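Local structure of ubiquinone biosynthesis protein UbiJ (Escherichia coli, 6H6O) at residues K91-T99 / V116-D124. The protein binds hydrophobic intermediates of ubiquinone biosynthesis through its SCP2 domain and is essential for the stability of the Ubi complex. Numbering follows the deposited sequence.
Sequences KLRDRQQLT and VQNFVALAD. With CA (calcium ion), chain H.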
# COMPACT_ATOMS: atom_id res chain seq x y z
N LYS A 91 -3.42 7.30 -11.11
CA LYS A 91 -4.12 8.12 -12.11
C LYS A 91 -4.52 9.49 -11.57
O LYS A 91 -4.84 10.37 -12.36
CB LYS A 91 -5.38 7.42 -12.65
CG LYS A 91 -5.12 6.12 -13.39
CD LYS A 91 -6.39 5.43 -13.75
CE LYS A 91 -6.12 4.10 -14.40
NZ LYS A 91 -7.37 3.46 -14.85
N LEU A 92 -4.61 9.64 -10.24
CA LEU A 92 -5.02 10.88 -9.60
C LEU A 92 -3.91 11.97 -9.65
O LEU A 92 -3.51 12.50 -8.61
CB LEU A 92 -5.55 10.61 -8.17
CG LEU A 92 -6.83 9.76 -8.05
CD1 LEU A 92 -7.07 9.33 -6.61
CD2 LEU A 92 -8.04 10.52 -8.53
N ARG A 93 -3.46 12.31 -10.87
CA ARG A 93 -2.40 13.29 -11.13
C ARG A 93 -2.83 14.74 -10.88
O ARG A 93 -2.02 15.54 -10.41
CB ARG A 93 -1.84 13.14 -12.55
CG ARG A 93 -1.16 11.80 -12.81
CD ARG A 93 -0.85 11.58 -14.28
NE ARG A 93 -0.22 10.28 -14.51
CZ ARG A 93 -0.89 9.16 -14.80
NH1 ARG A 93 -0.23 8.03 -15.00
NH2 ARG A 93 -2.21 9.17 -14.89
N ASP A 94 -4.09 15.07 -11.21
CA ASP A 94 -4.66 16.42 -11.05
C ASP A 94 -6.20 16.39 -11.08
O ASP A 94 -6.78 15.31 -11.28
CB ASP A 94 -4.12 17.38 -12.15
CG ASP A 94 -4.11 16.82 -13.56
OD1 ASP A 94 -5.09 16.14 -13.95
OD2 ASP A 94 -3.14 17.10 -14.30
N ARG A 95 -6.85 17.55 -10.88
CA ARG A 95 -8.31 17.70 -10.90
C ARG A 95 -8.94 17.24 -12.23
O ARG A 95 -10.05 16.70 -12.21
CB ARG A 95 -8.74 19.15 -10.52
CG ARG A 95 -10.24 19.51 -10.66
CD ARG A 95 -11.19 18.64 -9.85
NE ARG A 95 -12.55 18.65 -10.41
CZ ARG A 95 -13.44 17.67 -10.26
NH1 ARG A 95 -13.13 16.58 -9.58
NH2 ARG A 95 -14.64 17.78 -10.80
N GLN A 96 -8.23 17.41 -13.37
CA GLN A 96 -8.72 17.00 -14.69
C GLN A 96 -8.96 15.49 -14.70
O GLN A 96 -10.05 15.03 -15.07
CB GLN A 96 -7.69 17.28 -15.78
CG GLN A 96 -7.29 18.72 -15.98
CD GLN A 96 -6.58 18.77 -17.29
OE1 GLN A 96 -5.37 18.53 -17.39
NE2 GLN A 96 -7.34 18.97 -18.35
N GLN A 97 -7.91 14.74 -14.33
CA GLN A 97 -7.92 13.29 -14.23
C GLN A 97 -8.96 12.86 -13.23
O GLN A 97 -9.67 11.88 -13.47
CB GLN A 97 -6.53 12.76 -13.84
CG GLN A 97 -5.57 12.63 -15.02
CD GLN A 97 -5.90 11.43 -15.88
OE1 GLN A 97 -6.64 11.53 -16.87
NE2 GLN A 97 -5.39 10.26 -15.51
N LEU A 98 -9.10 13.62 -12.11
CA LEU A 98 -10.10 13.30 -11.10
C LEU A 98 -11.51 13.42 -11.69
O LEU A 98 -12.32 12.52 -11.48
CB LEU A 98 -9.91 14.17 -9.83
CG LEU A 98 -10.94 14.05 -8.71
CD1 LEU A 98 -10.95 12.64 -8.11
CD2 LEU A 98 -10.71 15.11 -7.63
N THR A 99 -11.78 14.50 -12.47
CA THR A 99 -13.08 14.71 -13.11
C THR A 99 -13.39 13.57 -14.10
O THR A 99 -14.51 13.06 -14.11
CB THR A 99 -13.16 16.10 -13.78
OG1 THR A 99 -12.62 17.09 -12.91
CG2 THR A 99 -14.59 16.50 -14.13
N VAL A 116 -12.17 15.59 -1.71
CA VAL A 116 -11.29 14.80 -2.58
C VAL A 116 -10.61 15.73 -3.63
O VAL A 116 -9.43 15.54 -3.92
CB VAL A 116 -11.97 13.54 -3.19
CG1 VAL A 116 -13.12 13.92 -4.14
CG2 VAL A 116 -10.95 12.63 -3.88
N GLN A 117 -11.32 16.75 -4.15
CA GLN A 117 -10.70 17.71 -5.08
C GLN A 117 -9.51 18.42 -4.40
O GLN A 117 -8.44 18.52 -5.01
CB GLN A 117 -11.72 18.76 -5.56
CG GLN A 117 -12.75 18.19 -6.54
CD GLN A 117 -13.90 19.15 -6.79
OE1 GLN A 117 -14.11 20.13 -6.06
NE2 GLN A 117 -14.69 18.89 -7.82
N ASN A 118 -9.68 18.84 -3.13
CA ASN A 118 -8.63 19.52 -2.36
C ASN A 118 -7.49 18.57 -2.02
O ASN A 118 -6.34 18.97 -2.07
CB ASN A 118 -9.20 20.20 -1.11
CG ASN A 118 -10.08 21.38 -1.46
OD1 ASN A 118 -9.94 21.99 -2.52
ND2 ASN A 118 -10.99 21.75 -0.59
N PHE A 119 -7.82 17.31 -1.75
CA PHE A 119 -6.80 16.30 -1.47
C PHE A 119 -5.89 16.07 -2.71
O PHE A 119 -4.65 16.09 -2.59
CB PHE A 119 -7.45 14.99 -0.99
CG PHE A 119 -6.44 13.92 -0.68
CD1 PHE A 119 -5.61 14.02 0.44
CD2 PHE A 119 -6.25 12.84 -1.54
CE1 PHE A 119 -4.65 13.04 0.72
CE2 PHE A 119 -5.27 11.87 -1.26
CZ PHE A 119 -4.50 11.97 -0.12
N VAL A 120 -6.50 15.88 -3.89
CA VAL A 120 -5.82 15.68 -5.18
C VAL A 120 -4.98 16.94 -5.53
O VAL A 120 -3.81 16.82 -5.92
CB VAL A 120 -6.83 15.24 -6.28
CG1 VAL A 120 -6.21 15.24 -7.68
CG2 VAL A 120 -7.45 13.88 -5.94
N ALA A 121 -5.55 18.15 -5.32
CA ALA A 121 -4.86 19.43 -5.53
C ALA A 121 -3.62 19.50 -4.62
O ALA A 121 -2.55 19.90 -5.08
CB ALA A 121 -5.80 20.59 -5.25
N LEU A 122 -3.76 19.09 -3.34
CA LEU A 122 -2.64 19.06 -2.38
C LEU A 122 -1.56 18.09 -2.84
O LEU A 122 -0.38 18.48 -2.84
CB LEU A 122 -3.13 18.73 -0.94
CG LEU A 122 -2.05 18.44 0.13
CD1 LEU A 122 -1.08 19.62 0.32
CD2 LEU A 122 -2.68 18.03 1.46
N ALA A 123 -1.93 16.85 -3.24
CA ALA A 123 -0.94 15.87 -3.73
C ALA A 123 -0.20 16.40 -4.98
O ALA A 123 1.02 16.21 -5.10
CB ALA A 123 -1.62 14.54 -4.03
N ASP A 124 -0.94 17.09 -5.88
CA ASP A 124 -0.38 17.69 -7.09
C ASP A 124 0.67 18.76 -6.70
O ASP A 124 1.79 18.74 -7.21
CB ASP A 124 -1.49 18.31 -7.96
CG ASP A 124 -1.08 18.64 -9.39
OD1 ASP A 124 0.02 18.23 -9.80
OD2 ASP A 124 -1.87 19.31 -10.10
CA CA H . 0.47 15.72 -10.59
O HOH W 1 -2.56 14.66 -7.23
O HOH W 2 -1.22 19.56 -12.73
O HOH W 3 -0.18 14.43 -8.45
O HOH W 4 1.78 17.48 -11.93
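A calcium ion ties Arg-93 to Asp-124: it is bound by the backbone O of Arg-93 at 2.5 Å and by one carboxylate oxygen, OD1 of Asp-124, at 2.7 Å. Two waters and Glu-127, one turn further along the second helix, also belong to the site. Asp-124 swings its carboxylate away from its own backbone N and across to the loop before helix 95-104, where OD2 lies 3.6 Å from CB of Asp-94.

Water-mediated bonds reinforce this end. One water bridges Leu-92 O and Val-120 O, joining the backbones; another donates to Asp-124 OD2 and only weakly to Asp-94 OD2. Asp-94 is the N-cap of helix 95-104, its OD1 accepting a nearly straight bond from Gln-97 N (3.2 Å, 170° at the hydrogen).

The apolar middle is built on Val-120, whose two methyls divide the work: CG1 presses on the backbone of Asp-94, 3.6 Å from its C, while CG2 meets CD2 of Leu-98 at 3.9 Å. The same Leu-98 CD2 rests against CA of Gln-117, the two side chains crossing at about a right angle.

At the far end Gln-117 lays its amide NE2 over the centre of one guanidinium face of Arg-95, the planes 63° apart. Donor meets donor here, in packing without a hydrogen bond, and the arginine, bent at chi2, is poorly ordered and less surely placed. With an alanine in place of Gln-117, that face would probably lose its amide and the guanidinium have less to hold its rotation.

In this SCP2 domain the axes of 95-99 and 116-124 run 141° apart, nearer antiparallel than perpendicular, and Leu-98 and Val-116 reach Leu-107 and Val-109 of strand 107-111, outermost in this chain's sheet and between the two helices in sequence.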